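Ribonucleoside triphosphate reductase (Lactobacillus leichmannii, PDB 1L1L) catalyses the adenosylcobalamin-dependent reduction of ribonucleoside triphosphates to deoxyribonucleotides, working as an allosterically regulated monomer. Local coordinates at residues Lys506-Asp511 against Gln631-Ala636; Tyr387-Asp392 against Leu521-Val526; Leu233-His238 against Glu286-Lys291; Met148-Leu153 against Asn306-Ala311. All blocks are in the same frame, centred on the assembly; numbering follows the deposited sequence.

Contact 1: Lys506-Asp511 against Gln631-Ala636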
loop_
_atom_site.group_PDB
_atom_site.type_symbol
_atom_site.label_atom_id
_atom_site.label_comp_id
_atom_site.label_asym_id
_atom_site.label_seq_id
_atom_site.Cartn_x
_atom_site.Cartn_y
_atom_site.Cartn_z
ATOM N N LYS A 506 -9.975 26.955 -18.102
ATOM C CA LYS A 506 -10.998 26.033 -18.566
ATOM C C LYS A 506 -11.435 25.184 -17.384
ATOM O O LYS A 506 -10.641 24.433 -16.827
ATOM C CB LYS A 506 -10.440 25.136 -19.668
ATOM C CG LYS A 506 -10.136 25.856 -20.969
ATOM C CD LYS A 506 -11.424 26.294 -21.637
ATOM C CE LYS A 506 -11.181 26.789 -23.049
ATOM N NZ LYS A 506 -12.475 26.888 -23.784
ATOM N N VAL A 507 -12.692 25.315 -16.987
ATOM C CA VAL A 507 -13.212 24.532 -15.879
ATOM C C VAL A 507 -14.042 23.388 -16.456
ATOM O O VAL A 507 -14.674 23.529 -17.506
ATOM C CB VAL A 507 -14.080 25.395 -14.941
ATOM C CG1 VAL A 507 -14.744 24.523 -13.887
ATOM C CG2 VAL A 507 -13.213 26.446 -14.272
ATOM N N PRO A 508 -14.038 22.232 -15.778
ATOM C CA PRO A 508 -14.792 21.068 -16.240
ATOM C C PRO A 508 -16.282 21.129 -15.938
ATOM O O PRO A 508 -16.707 21.757 -14.970
ATOM C CB PRO A 508 -14.119 19.922 -15.497
ATOM C CG PRO A 508 -13.802 20.561 -14.167
ATOM C CD PRO A 508 -13.207 21.883 -14.606
ATOM N N VAL A 509 -17.071 20.474 -16.784
ATOM C CA VAL A 509 -18.515 20.387 -16.588
ATOM C C VAL A 509 -18.754 18.921 -16.256
ATOM O O VAL A 509 -18.463 18.033 -17.062
ATOM C CB VAL A 509 -19.297 20.756 -17.865
ATOM C CG1 VAL A 509 -20.794 20.732 -17.583
ATOM C CG2 VAL A 509 -18.877 22.124 -18.352
ATOM N N TYR A 510 -19.264 18.668 -15.057
ATOM C CA TYR A 510 -19.514 17.310 -14.613
ATOM C C TYR A 510 -20.935 16.864 -14.879
ATOM O O TYR A 510 -21.873 17.668 -14.844
ATOM C CB TYR A 510 -19.260 17.182 -13.115
ATOM C CG TYR A 510 -17.849 17.476 -12.693
ATOM C CD1 TYR A 510 -16.775 16.755 -13.221
ATOM C CD2 TYR A 510 -17.584 18.467 -11.744
ATOM C CE1 TYR A 510 -15.464 17.015 -12.804
ATOM C CE2 TYR A 510 -16.291 18.732 -11.325
ATOM C CZ TYR A 510 -15.235 18.004 -11.855
ATOM O OH TYR A 510 -13.959 18.259 -11.417
ATOM N N ASP A 511 -21.085 15.567 -15.124
ATOM C CA ASP A 511 -22.387 14.988 -15.363
ATOM C C ASP A 511 -23.042 14.966 -13.984
ATOM O O ASP A 511 -22.667 14.171 -13.126
ATOM C CB ASP A 511 -22.231 13.570 -15.911
ATOM C CG ASP A 511 -23.511 13.040 -16.510
ATOM O OD1 ASP A 511 -24.519 12.948 -15.770
ATOM O OD2 ASP A 511 -23.505 12.722 -17.719
ATOM N N GLN A 631 -7.937 14.470 -16.654
ATOM C CA GLN A 631 -7.558 13.612 -15.542
ATOM C C GLN A 631 -7.607 14.406 -14.235
ATOM O O GLN A 631 -8.082 13.905 -13.222
ATOM C CB GLN A 631 -6.157 13.025 -15.775
ATOM C CG GLN A 631 -6.114 12.033 -16.925
ATOM C CD GLN A 631 -4.752 11.394 -17.125
ATOM O OE1 GLN A 631 -4.239 10.698 -16.245
ATOM N NE2 GLN A 631 -4.164 11.616 -18.290
ATOM N N PHE A 632 -7.107 15.642 -14.254
ATOM C CA PHE A 632 -7.156 16.492 -13.062
ATOM C C PHE A 632 -8.617 16.686 -12.635
ATOM O O PHE A 632 -8.968 16.499 -11.461
ATOM C CB PHE A 632 -6.528 17.859 -13.359
ATOM C CG PHE A 632 -5.083 17.962 -12.971
ATOM C CD1 PHE A 632 -4.721 18.383 -11.691
ATOM C CD2 PHE A 632 -4.082 17.666 -13.887
ATOM C CE1 PHE A 632 -3.371 18.515 -11.334
ATOM C CE2 PHE A 632 -2.734 17.797 -13.539
ATOM C CZ PHE A 632 -2.380 18.223 -12.263
ATOM N N ALA A 633 -9.471 17.055 -13.595
ATOM C CA ALA A 633 -10.890 17.273 -13.307
ATOM C C ALA A 633 -11.549 16.033 -12.720
ATOM O O ALA A 633 -12.370 16.134 -11.809
ATOM C CB ALA A 633 -11.637 17.695 -14.574
ATOM N N THR A 634 -11.183 14.861 -13.231
ATOM C CA THR A 634 -11.772 13.624 -12.730
ATOM C C THR A 634 -11.363 13.367 -11.280
ATOM O O THR A 634 -12.199 13.004 -10.452
ATOM C CB THR A 634 -11.363 12.432 -13.611
ATOM O OG1 THR A 634 -11.762 12.689 -14.962
ATOM C CG2 THR A 634 -12.012 11.162 -13.125
ATOM N N GLN A 635 -10.078 13.550 -10.966
ATOM C CA GLN A 635 -9.622 13.361 -9.599
ATOM C C GLN A 635 -10.323 14.376 -8.697
ATOM O O GLN A 635 -10.751 14.047 -7.595
ATOM C CB GLN A 635 -8.096 13.545 -9.504
ATOM C CG GLN A 635 -7.571 13.722 -8.077
ATOM C CD GLN A 635 -6.056 13.955 -8.023
ATOM O OE1 GLN A 635 -5.507 14.713 -8.821
ATOM N NE2 GLN A 635 -5.386 13.319 -7.071
ATOM N N ALA A 636 -10.441 15.610 -9.176
ATOM C CA ALA A 636 -11.082 16.682 -8.408
ATOM C C ALA A 636 -12.543 16.366 -8.108
ATOM O O ALA A 636 -13.049 16.679 -7.026
ATOM C CB ALA A 636 -10.983 18.001 -9.166
#

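Contact 2: Tyr387-Asp392 against Leu521-Val526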
loop_
_atom_site.group_PDB
_atom_site.type_symbol
_atom_site.label_atom_id
_atom_site.label_comp_id
_atom_site.label_asym_id
_atom_site.label_seq_id
_atom_site.Cartn_x
_atom_site.Cartn_y
_atom_site.Cartn_z
ATOM N N TYR A 387 -10.409 19.847 5.593
ATOM C CA TYR A 387 -11.485 19.420 4.709
ATOM C C TYR A 387 -11.721 17.927 4.743
ATOM O O TYR A 387 -10.808 17.145 5.009
ATOM C CB TYR A 387 -11.190 19.778 3.251
ATOM C CG TYR A 387 -11.438 21.203 2.841
ATOM C CD1 TYR A 387 -10.499 22.196 3.104
ATOM C CD2 TYR A 387 -12.592 21.551 2.139
ATOM C CE1 TYR A 387 -10.695 23.496 2.674
ATOM C CE2 TYR A 387 -12.802 22.853 1.704
ATOM C CZ TYR A 387 -11.845 23.820 1.973
ATOM O OH TYR A 387 -12.020 25.109 1.520
ATOM N N GLY A 388 -12.971 17.555 4.479
ATOM C CA GLY A 388 -13.352 16.163 4.361
ATOM C C GLY A 388 -13.565 16.207 2.856
ATOM O O GLY A 388 -12.598 16.390 2.108
ATOM N N ARG A 389 -14.808 16.077 2.394
ATOM C CA ARG A 389 -15.070 16.197 0.967
ATOM C C ARG A 389 -15.055 17.706 0.717
ATOM O O ARG A 389 -15.578 18.483 1.531
ATOM C CB ARG A 389 -16.459 15.652 0.597
ATOM C CG ARG A 389 -16.668 14.153 0.797
ATOM C CD ARG A 389 -18.021 13.762 0.223
ATOM N NE ARG A 389 -19.103 14.526 0.842
ATOM C CZ ARG A 389 -20.292 14.727 0.286
ATOM N NH1 ARG A 389 -20.562 14.223 -0.916
ATOM N NH2 ARG A 389 -21.215 15.436 0.929
ATOM N N ILE A 390 -14.481 18.141 -0.397
ATOM C CA ILE A 390 -14.441 19.570 -0.669
ATOM C C ILE A 390 -15.832 20.197 -0.717
ATOM O O ILE A 390 -15.981 21.389 -0.428
ATOM C CB ILE A 390 -13.709 19.892 -1.990
ATOM C CG1 ILE A 390 -12.323 19.244 -1.989
ATOM C CG2 ILE A 390 -13.562 21.391 -2.145
ATOM C CD1 ILE A 390 -11.537 19.449 -0.698
ATOM N N VAL A 391 -16.852 19.411 -1.063
ATOM C CA VAL A 391 -18.204 19.958 -1.131
ATOM C C VAL A 391 -18.755 20.319 0.245
ATOM O O VAL A 391 -19.593 21.216 0.364
ATOM C CB VAL A 391 -19.191 18.979 -1.795
ATOM C CG1 VAL A 391 -19.499 17.817 -0.848
ATOM C CG2 VAL A 391 -20.470 19.729 -2.179
ATOM N N ASP A 392 -18.293 19.614 1.275
ATOM C CA ASP A 392 -18.739 19.867 2.643
ATOM C C ASP A 392 -18.063 21.097 3.240
ATOM O O ASP A 392 -18.201 21.386 4.434
ATOM C CB ASP A 392 -18.483 18.631 3.512
ATOM C CG ASP A 392 -19.402 17.478 3.149
ATOM O OD1 ASP A 392 -19.139 16.322 3.568
ATOM O OD2 ASP A 392 -20.402 17.740 2.441
ATOM N N LEU A 521 -23.780 7.140 -1.871
ATOM C CA LEU A 521 -22.918 6.087 -1.375
ATOM C C LEU A 521 -22.106 6.621 -0.197
ATOM O O LEU A 521 -21.913 5.923 0.793
ATOM C CB LEU A 521 -22.008 5.596 -2.502
ATOM C CG LEU A 521 -22.805 5.012 -3.678
ATOM C CD1 LEU A 521 -21.891 4.712 -4.859
ATOM C CD2 LEU A 521 -23.520 3.760 -3.209
ATOM N N TYR A 522 -21.651 7.867 -0.300
ATOM C CA TYR A 522 -20.872 8.464 0.788
ATOM C C TYR A 522 -21.732 8.545 2.043
ATOM O O TYR A 522 -21.329 8.128 3.132
ATOM C CB TYR A 522 -20.389 9.872 0.404
ATOM C CG TYR A 522 -19.712 10.602 1.546
ATOM C CD1 TYR A 522 -18.588 10.057 2.178
ATOM C CD2 TYR A 522 -20.200 11.819 2.014
ATOM C CE1 TYR A 522 -17.973 10.702 3.246
ATOM C CE2 TYR A 522 -19.584 12.481 3.091
ATOM C CZ TYR A 522 -18.473 11.913 3.700
ATOM O OH TYR A 522 -17.856 12.545 4.763
ATOM N N LYS A 523 -22.929 9.085 1.882
ATOM C CA LYS A 523 -23.834 9.218 3.011
ATOM C C LYS A 523 -24.193 7.848 3.601
ATOM O O LYS A 523 -24.440 7.729 4.797
ATOM C CB LYS A 523 -25.085 9.990 2.578
ATOM C CG LYS A 523 -24.777 11.405 2.106
ATOM C CD LYS A 523 -26.037 12.201 1.819
ATOM C CE LYS A 523 -25.695 13.619 1.378
ATOM N NZ LYS A 523 -24.860 14.328 2.394
ATOM N N ALA A 524 -24.181 6.814 2.763
ATOM C CA ALA A 524 -24.489 5.454 3.212
ATOM C C ALA A 524 -23.390 4.933 4.132
ATOM O O ALA A 524 -23.659 4.237 5.113
ATOM C CB ALA A 524 -24.641 4.527 2.012
ATOM N N VAL A 525 -22.140 5.264 3.804
ATOM C CA VAL A 525 -21.015 4.835 4.626
ATOM C C VAL A 525 -21.011 5.589 5.955
ATOM O O VAL A 525 -20.660 5.027 6.988
ATOM C CB VAL A 525 -19.657 5.106 3.946
ATOM C CG1 VAL A 525 -18.541 4.754 4.917
ATOM C CG2 VAL A 525 -19.529 4.293 2.655
ATOM N N VAL A 526 -21.375 6.869 5.911
ATOM C CA VAL A 526 -21.413 7.695 7.117
ATOM C C VAL A 526 -22.518 7.218 8.061
ATOM O O VAL A 526 -22.303 7.110 9.270
ATOM C CB VAL A 526 -21.658 9.188 6.771
ATOM C CG1 VAL A 526 -21.901 9.996 8.057
ATOM C CG2 VAL A 526 -20.444 9.753 6.038
HETATM O O HOH W 1 -16.969 15.705 4.615
#

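Contact 3: Leu233-His238 against Glu286-Lys291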
loop_
_atom_site.group_PDB
_atom_site.type_symbol
_atom_site.label_atom_id
_atom_site.label_comp_id
_atom_site.label_asym_id
_atom_site.label_seq_id
_atom_site.Cartn_x
_atom_site.Cartn_y
_atom_site.Cartn_z
ATOM N N LEU A 233 19.838 0.635 18.605
ATOM C CA LEU A 233 21.026 0.768 19.445
ATOM C C LEU A 233 22.091 1.561 18.686
ATOM O O LEU A 233 22.625 2.546 19.198
ATOM C CB LEU A 233 21.568 -0.623 19.807
ATOM C CG LEU A 233 22.902 -0.686 20.562
ATOM C CD1 LEU A 233 22.790 0.097 21.860
ATOM C CD2 LEU A 233 23.280 -2.150 20.826
ATOM N N LEU A 234 22.385 1.125 17.463
ATOM C CA LEU A 234 23.369 1.787 16.612
ATOM C C LEU A 234 23.099 3.287 16.463
ATOM O O LEU A 234 24.019 4.106 16.549
ATOM C CB LEU A 234 23.384 1.153 15.222
ATOM C CG LEU A 234 24.258 1.891 14.206
ATOM C CD1 LEU A 234 25.711 1.911 14.694
ATOM C CD2 LEU A 234 24.158 1.220 12.852
ATOM N N ILE A 235 21.838 3.641 16.225
ATOM C CA ILE A 235 21.459 5.034 16.066
ATOM C C ILE A 235 21.580 5.829 17.369
ATOM O O ILE A 235 22.243 6.871 17.411
ATOM C CB ILE A 235 20.005 5.158 15.543
ATOM C CG1 ILE A 235 19.917 4.646 14.103
ATOM C CG2 ILE A 235 19.551 6.601 15.618
ATOM C CD1 ILE A 235 18.485 4.521 13.574
ATOM N N ASP A 236 20.949 5.340 18.430
ATOM C CA ASP A 236 20.971 6.033 19.712
ATOM C C ASP A 236 22.366 6.252 20.328
ATOM O O ASP A 236 22.527 7.117 21.199
ATOM C CB ASP A 236 20.062 5.320 20.730
ATOM C CG ASP A 236 18.569 5.447 20.396
ATOM O OD1 ASP A 236 18.148 6.508 19.898
ATOM O OD2 ASP A 236 17.808 4.490 20.656
ATOM N N LEU A 237 23.363 5.487 19.885
ATOM C CA LEU A 237 24.721 5.630 20.417
ATOM C C LEU A 237 25.450 6.826 19.815
ATOM O O LEU A 237 26.585 7.128 20.191
ATOM C CB LEU A 237 25.548 4.371 20.157
ATOM C CG LEU A 237 25.251 3.136 21.009
ATOM C CD1 LEU A 237 26.226 2.033 20.629
ATOM C CD2 LEU A 237 25.375 3.478 22.492
ATOM N N HIS A 238 24.806 7.497 18.867
ATOM C CA HIS A 238 25.415 8.654 18.234
ATOM C C HIS A 238 25.017 9.933 18.963
ATOM O O HIS A 238 25.524 11.007 18.643
ATOM C CB HIS A 238 24.982 8.756 16.763
ATOM C CG HIS A 238 25.672 7.790 15.849
ATOM N ND1 HIS A 238 25.385 6.443 15.830
ATOM C CD2 HIS A 238 26.634 7.982 14.915
ATOM C CE1 HIS A 238 26.139 5.847 14.924
ATOM N NE2 HIS A 238 26.907 6.758 14.354
ATOM N N GLU A 286 27.576 5.075 8.453
ATOM C CA GLU A 286 28.330 6.060 7.684
ATOM C C GLU A 286 27.576 7.384 7.616
ATOM O O GLU A 286 28.129 8.440 7.938
ATOM C CB GLU A 286 28.603 5.559 6.265
ATOM C CG GLU A 286 29.603 4.422 6.201
ATOM C CD GLU A 286 29.984 4.059 4.779
ATOM O OE1 GLU A 286 29.102 3.587 4.027
ATOM O OE2 GLU A 286 31.168 4.254 4.416
ATOM N N VAL A 287 26.313 7.331 7.197
ATOM C CA VAL A 287 25.503 8.540 7.108
ATOM C C VAL A 287 25.544 9.296 8.425
ATOM O O VAL A 287 25.630 10.525 8.444
ATOM C CB VAL A 287 24.023 8.218 6.781
ATOM C CG1 VAL A 287 23.189 9.489 6.865
ATOM C CG2 VAL A 287 23.918 7.593 5.400
ATOM N N LEU A 288 25.479 8.560 9.530
ATOM C CA LEU A 288 25.510 9.188 10.841
ATOM C C LEU A 288 26.915 9.707 11.180
ATOM O O LEU A 288 27.059 10.837 11.644
ATOM C CB LEU A 288 25.041 8.206 11.914
ATOM C CG LEU A 288 23.552 7.842 11.891
ATOM C CD1 LEU A 288 23.289 6.649 12.799
ATOM C CD2 LEU A 288 22.728 9.045 12.337
ATOM N N ASN A 289 27.936 8.884 10.948
ATOM C CA ASN A 289 29.319 9.281 11.236
ATOM C C ASN A 289 29.745 10.478 10.379
ATOM O O ASN A 289 30.352 11.421 10.885
ATOM C CB ASN A 289 30.292 8.118 10.992
ATOM C CG ASN A 289 30.242 7.061 12.087
ATOM O OD1 ASN A 289 29.667 7.279 13.156
ATOM N ND2 ASN A 289 30.863 5.911 11.827
ATOM N N ASN A 290 29.432 10.420 9.085
ATOM C CA ASN A 290 29.763 11.477 8.132
ATOM C C ASN A 290 29.270 12.851 8.584
ATOM O O ASN A 290 29.652 13.876 8.007
ATOM C CB ASN A 290 29.169 11.145 6.761
ATOM C CG ASN A 290 29.900 10.012 6.064
ATOM O OD1 ASN A 290 30.295 9.025 6.696
ATOM N ND2 ASN A 290 30.077 10.142 4.750
ATOM N N LYS A 291 28.422 12.869 9.607
ATOM C CA LYS A 291 27.887 14.108 10.150
ATOM C C LYS A 291 28.214 14.223 11.635
ATOM O O LYS A 291 27.592 14.995 12.366
ATOM C CB LYS A 291 26.368 14.179 9.944
ATOM C CG LYS A 291 25.942 14.364 8.494
ATOM C CD LYS A 291 26.604 15.591 7.883
ATOM C CE LYS A 291 26.070 15.885 6.489
ATOM N NZ LYS A 291 24.673 16.397 6.529
#

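Contact 4: Met148-Leu153 against Asn306-Ala311. Unlike the reference sequence in segment 148-153: F152 (reference Cys).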
loop_
_atom_site.group_PDB
_atom_site.type_symbol
_atom_site.label_atom_id
_atom_site.label_comp_id
_atom_site.label_asym_id
_atom_site.label_seq_id
_atom_site.Cartn_x
_atom_site.Cartn_y
_atom_site.Cartn_z
ATOM N N MET A 148 13.530 6.168 17.607
ATOM C CA MET A 148 12.120 5.794 17.597
ATOM C C MET A 148 11.412 5.761 16.227
ATOM O O MET A 148 10.938 4.706 15.804
ATOM C CB MET A 148 11.334 6.675 18.573
ATOM C CG MET A 148 9.894 6.215 18.821
ATOM S SD MET A 148 8.793 6.465 17.378
ATOM C CE MET A 148 7.171 6.016 18.087
ATOM N N PRO A 149 11.328 6.901 15.522
ATOM C CA PRO A 149 10.651 6.897 14.215
ATOM C C PRO A 149 11.219 5.912 13.207
ATOM O O PRO A 149 10.489 5.401 12.350
ATOM C CB PRO A 149 10.782 8.344 13.745
ATOM C CG PRO A 149 12.078 8.785 14.387
ATOM C CD PRO A 149 11.946 8.213 15.781
ATOM N N PHE A 150 12.518 5.643 13.302
ATOM C CA PHE A 150 13.161 4.713 12.383
ATOM C C PHE A 150 12.799 3.287 12.764
ATOM O O PHE A 150 12.686 2.411 11.896
ATOM C CB PHE A 150 14.683 4.875 12.427
ATOM C CG PHE A 150 15.155 6.245 12.040
ATOM C CD1 PHE A 150 15.221 6.618 10.699
ATOM C CD2 PHE A 150 15.506 7.168 13.014
ATOM C CE1 PHE A 150 15.633 7.898 10.330
ATOM C CE2 PHE A 150 15.919 8.459 12.658
ATOM C CZ PHE A 150 15.981 8.825 11.314
ATOM N N SER A 151 12.645 3.058 14.066
ATOM C CA SER A 151 12.284 1.731 14.556
ATOM C C SER A 151 10.859 1.410 14.125
ATOM O O SER A 151 10.555 0.265 13.763
ATOM C CB SER A 151 12.383 1.674 16.082
ATOM O OG SER A 151 13.735 1.767 16.498
ATOM N N PHE A 152 9.997 2.424 14.187
ATOM C CA PHE A 152 8.594 2.275 13.803
ATOM C C PHE A 152 8.539 1.901 12.327
ATOM O O PHE A 152 7.895 0.920 11.937
ATOM C CB PHE A 152 7.833 3.584 14.019
ATOM C CG PHE A 152 6.383 3.500 13.642
ATOM C CD1 PHE A 152 5.445 2.983 14.542
ATOM C CD2 PHE A 152 5.962 3.840 12.360
ATOM C CE1 PHE A 152 4.115 2.804 14.165
ATOM C CE2 PHE A 152 4.633 3.661 11.974
ATOM C CZ PHE A 152 3.711 3.143 12.876
ATOM N N LEU A 153 9.216 2.695 11.500
ATOM C CA LEU A 153 9.242 2.424 10.070
ATOM C C LEU A 153 9.816 1.036 9.760
ATOM O O LEU A 153 9.238 0.282 8.967
ATOM C CB LEU A 153 10.056 3.504 9.349
ATOM C CG LEU A 153 10.290 3.315 7.851
ATOM C CD1 LEU A 153 9.991 4.599 7.127
ATOM C CD2 LEU A 153 11.718 2.888 7.620
ATOM N N ASN A 306 15.645 5.062 3.622
ATOM C CA ASN A 306 15.801 4.342 2.371
ATOM C C ASN A 306 16.664 3.103 2.542
ATOM O O ASN A 306 16.370 2.058 1.961
ATOM C CB ASN A 306 16.439 5.231 1.298
ATOM C CG ASN A 306 15.534 6.375 0.848
ATOM O OD1 ASN A 306 15.907 7.146 -0.047
ATOM N ND2 ASN A 306 14.342 6.499 1.465
ATOM N N LEU A 307 17.750 3.232 3.309
ATOM C CA LEU A 307 18.671 2.121 3.545
ATOM C C LEU A 307 17.932 0.994 4.270
ATOM O O LEU A 307 18.164 -0.186 4.011
ATOM C CB LEU A 307 19.860 2.582 4.390
ATOM C CG LEU A 307 20.877 3.484 3.670
ATOM C CD1 LEU A 307 21.898 4.053 4.665
ATOM C CD2 LEU A 307 21.570 2.679 2.584
ATOM N N ILE A 308 17.055 1.389 5.180
ATOM C CA ILE A 308 16.251 0.434 5.939
ATOM C C ILE A 308 15.306 -0.292 4.972
ATOM O O ILE A 308 15.268 -1.533 4.925
ATOM C CB ILE A 308 15.446 1.168 7.040
ATOM C CG1 ILE A 308 16.411 1.742 8.084
ATOM C CG2 ILE A 308 14.433 0.208 7.702
ATOM C CD1 ILE A 308 15.752 2.559 9.188
ATOM N N GLY A 309 14.567 0.484 4.183
ATOM C CA GLY A 309 13.641 -0.100 3.230
ATOM C C GLY A 309 14.369 -1.039 2.302
ATOM O O GLY A 309 13.874 -2.109 1.964
ATOM N N LYS A 310 15.569 -0.646 1.891
ATOM C CA LYS A 310 16.361 -1.482 1.008
ATOM C C LYS A 310 16.701 -2.832 1.664
ATOM O O LYS A 310 16.701 -3.873 1.008
ATOM C CB LYS A 310 17.670 -0.773 0.642
ATOM C CG LYS A 310 18.595 -1.617 -0.210
ATOM C CD LYS A 310 19.984 -1.009 -0.287
ATOM C CE LYS A 310 20.846 -1.789 -1.266
ATOM N NZ LYS A 310 22.241 -1.284 -1.247
ATOM N N ALA A 311 16.995 -2.808 2.955
ATOM C CA ALA A 311 17.367 -4.040 3.656
ATOM C C ALA A 311 16.183 -5.018 3.764
ATOM O O ALA A 311 16.372 -6.238 3.806
ATOM C CB ALA A 311 17.900 -3.704 5.044
#

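Contact 1: Lys506-Asp511 against Gln631-Ala636
Y510 and P508, two residues apart on the second strand of a beta hairpin (490-497 with 504-510), rest against A633 on one turn of helix 628-641. The polar part of the contact is a single bond, from Y510 OH to the main-chain O of A633 at 2.7 Å. The oxygen lies at the edge of the tyrosine ring, near its plane, while the hydroxyl approaches the carbonyl at a C=O...O angle of 125° and tilted 23° from the carbonyl plane. Although the CB of Y510 does not itself point at the helix, CG lies beside the backbone N (chi1 -62°), and from there the ring carries its hydroxyl across.

The apolar part is tight. P508 turns the CB and CG side of its ring onto the A633 methyl, with P508 CB only 3.5 Å from A633 CB, closer than usual van der Waals contact.

Further out, the Y510 ring also meets that of F637. Y668 touches P508, A633 and A636, and V490 of the partner strand packs on A633. The strand and helix axes pass 9.0 Å apart. One turn on from the A633 methyl, that of A636 also faces the tyrosine, A636 CB lying 3.7 Å from Y510 OH.

Contact 2: Tyr387-Asp392 against Leu521-Val526
R389, in the loop that follows helix 381-386, lays its side chain across the ring of Y522 on helix 512-536, a CH-pi contact joining the loop just before the 3-10 turn 390-392 to a long helix. R389 CD sits 3.6 Å from the ring centroid and 21° off the normal. R389 NE lies by the CD2-CE2 side of the ring, 3.1 Å from Y522 CE2. The guanidinium, its plane turned 28° from that of the ring, has CD2 of Y522 over one face, offset toward the rim, and V391 CG1 over the centre of the opposite face. The tyrosine ring has R389 CD and V526 CG2 on opposite faces, each offset toward the rim.

The salt bridge fixes the rotation of the guanidinium. It grips D392 side-on: R389 NE meets D392 OD1 at 3.3 Å, in the guanidinium plane but above the carboxylate plane, and R389 NH2 pairs with D392 OD2 at 2.9 Å. The bend at chi3 (-57°) turns the guanidinium toward that carboxylate. NH1 has other partners, D519 and the main-chain O of Y641. K523 NZ stands 4.1 Å from R389 NH2, a like-charge approach probably eased by D392 and D519.

Hydrogen bonding closes the far end of the ring. The hydroxyl of Y522 bonds to D644 OD2, and a water joins the two segments: it accepts from R389 N, donates to D392 OD1 at 2.5 Å and lies 3.3 Å from Y522 OH.

Contact 3: Leu233-His238 against Glu286-Lys291
A buried contact between two helix ends brings H238, just past helix 224-236, against L288 and N289 near the end of helix 275-289, in the region of the B12-dependent insertion domain. The imidazole meets L288 with a face and N289 at its edge.

L288 supplies the apolar side. Its CB stands over one face of the H238 ring as a CH-pi contact, 3.7 Å from the centroid, and sits toward the NE2-CD2 side, 3.4 Å from H238 NE2. L288 CD1 continues across the ring to H238 CE1 at 3.6 Å, and the same methyl reaches I235 CG1 at 4.1 Å. The branch of L288 therefore fills the angle between the imidazole and the last turn of helix 224-236, with I304 of helix 298-313 also touching its side chain.

Both ring nitrogens bond, and both bonds are bent. H238 ND1 donates to the main-chain O of L234 at 2.8 Å, with the acceptor in the ring plane; chi1 of -77° and chi2 of 74° fold the ring back toward that carbonyl. H238 NE2 donates to N289 OD1 at 3.1 Å (136°), its donor lying above the amide carbonyl plane. N289 OD1 also accepts from I182 N.

With both nitrogens placed to donate to carbonyl-type oxygens, the buried ring is held in rotation at two points, and these acceptors would be expected to favour a protonated imidazolium.

Contact 4: Met148-Leu153 against Asn306-Ala311
Helix-helix packing in the ten-stranded alpha-beta barrel brings helix 148-158 against helix 298-313, with I308 as the residue that bridges to both F150 and L153. The two helices precede strands 162-166 and 322-327, which are parallel neighbours in the sheet, and the contact is made without hydrogen bonds, by apolar side chains.

The two branches of I308 divide the work. Its CG2 methyl meets L153 CD2 at 3.8 Å, the closest approach between the segments, and I308 CB lies 4.1 Å from the same methyl as the two side chains slant past each other. Its long branch goes the other way, to F150, where I308 CD1 comes within 4.1 Å of F150 CB. That methyl is equally near the main-chain O of F150, so the fit is against the start of the side chain and the helix backbone more than against the aromatic ring. With CG1 anti to the carbonyl carbon (chi1 -66°) and the chain extended at chi2, I308 spreads its branches between the two partners, one turn of helix apart.

Around this core, F150 also packs on I235 of helix 224-236 and on I124, while N231 of helix 224-236 and M280 of helix 275-289 touch I308, which thus lies where four helices meet.

Overall arrangement
The four contacts form two pairs on the single chain. Contacts 3 and 4 have centres about 14 Å apart and touch, through I235 with F150 and V287 with L307; helices 275-289 and 298-313 are consecutive, and contact 3 falls within the span between the segments of contact 4. Contacts 1 and 2 have centres about 18 Å apart, do not touch, and alternate along the chain. Centres of the two pairs are 35 to 49 Å apart, with contacts 1 and 4 on opposite sides of the chain's centre. One pair thus joins the insertion region to barrel helices. The other shares consecutive strand 504-510 and helix 512-536, and loop 387-392 also bonds to Q639 and T640 at the end of contact 1's helix 628-641.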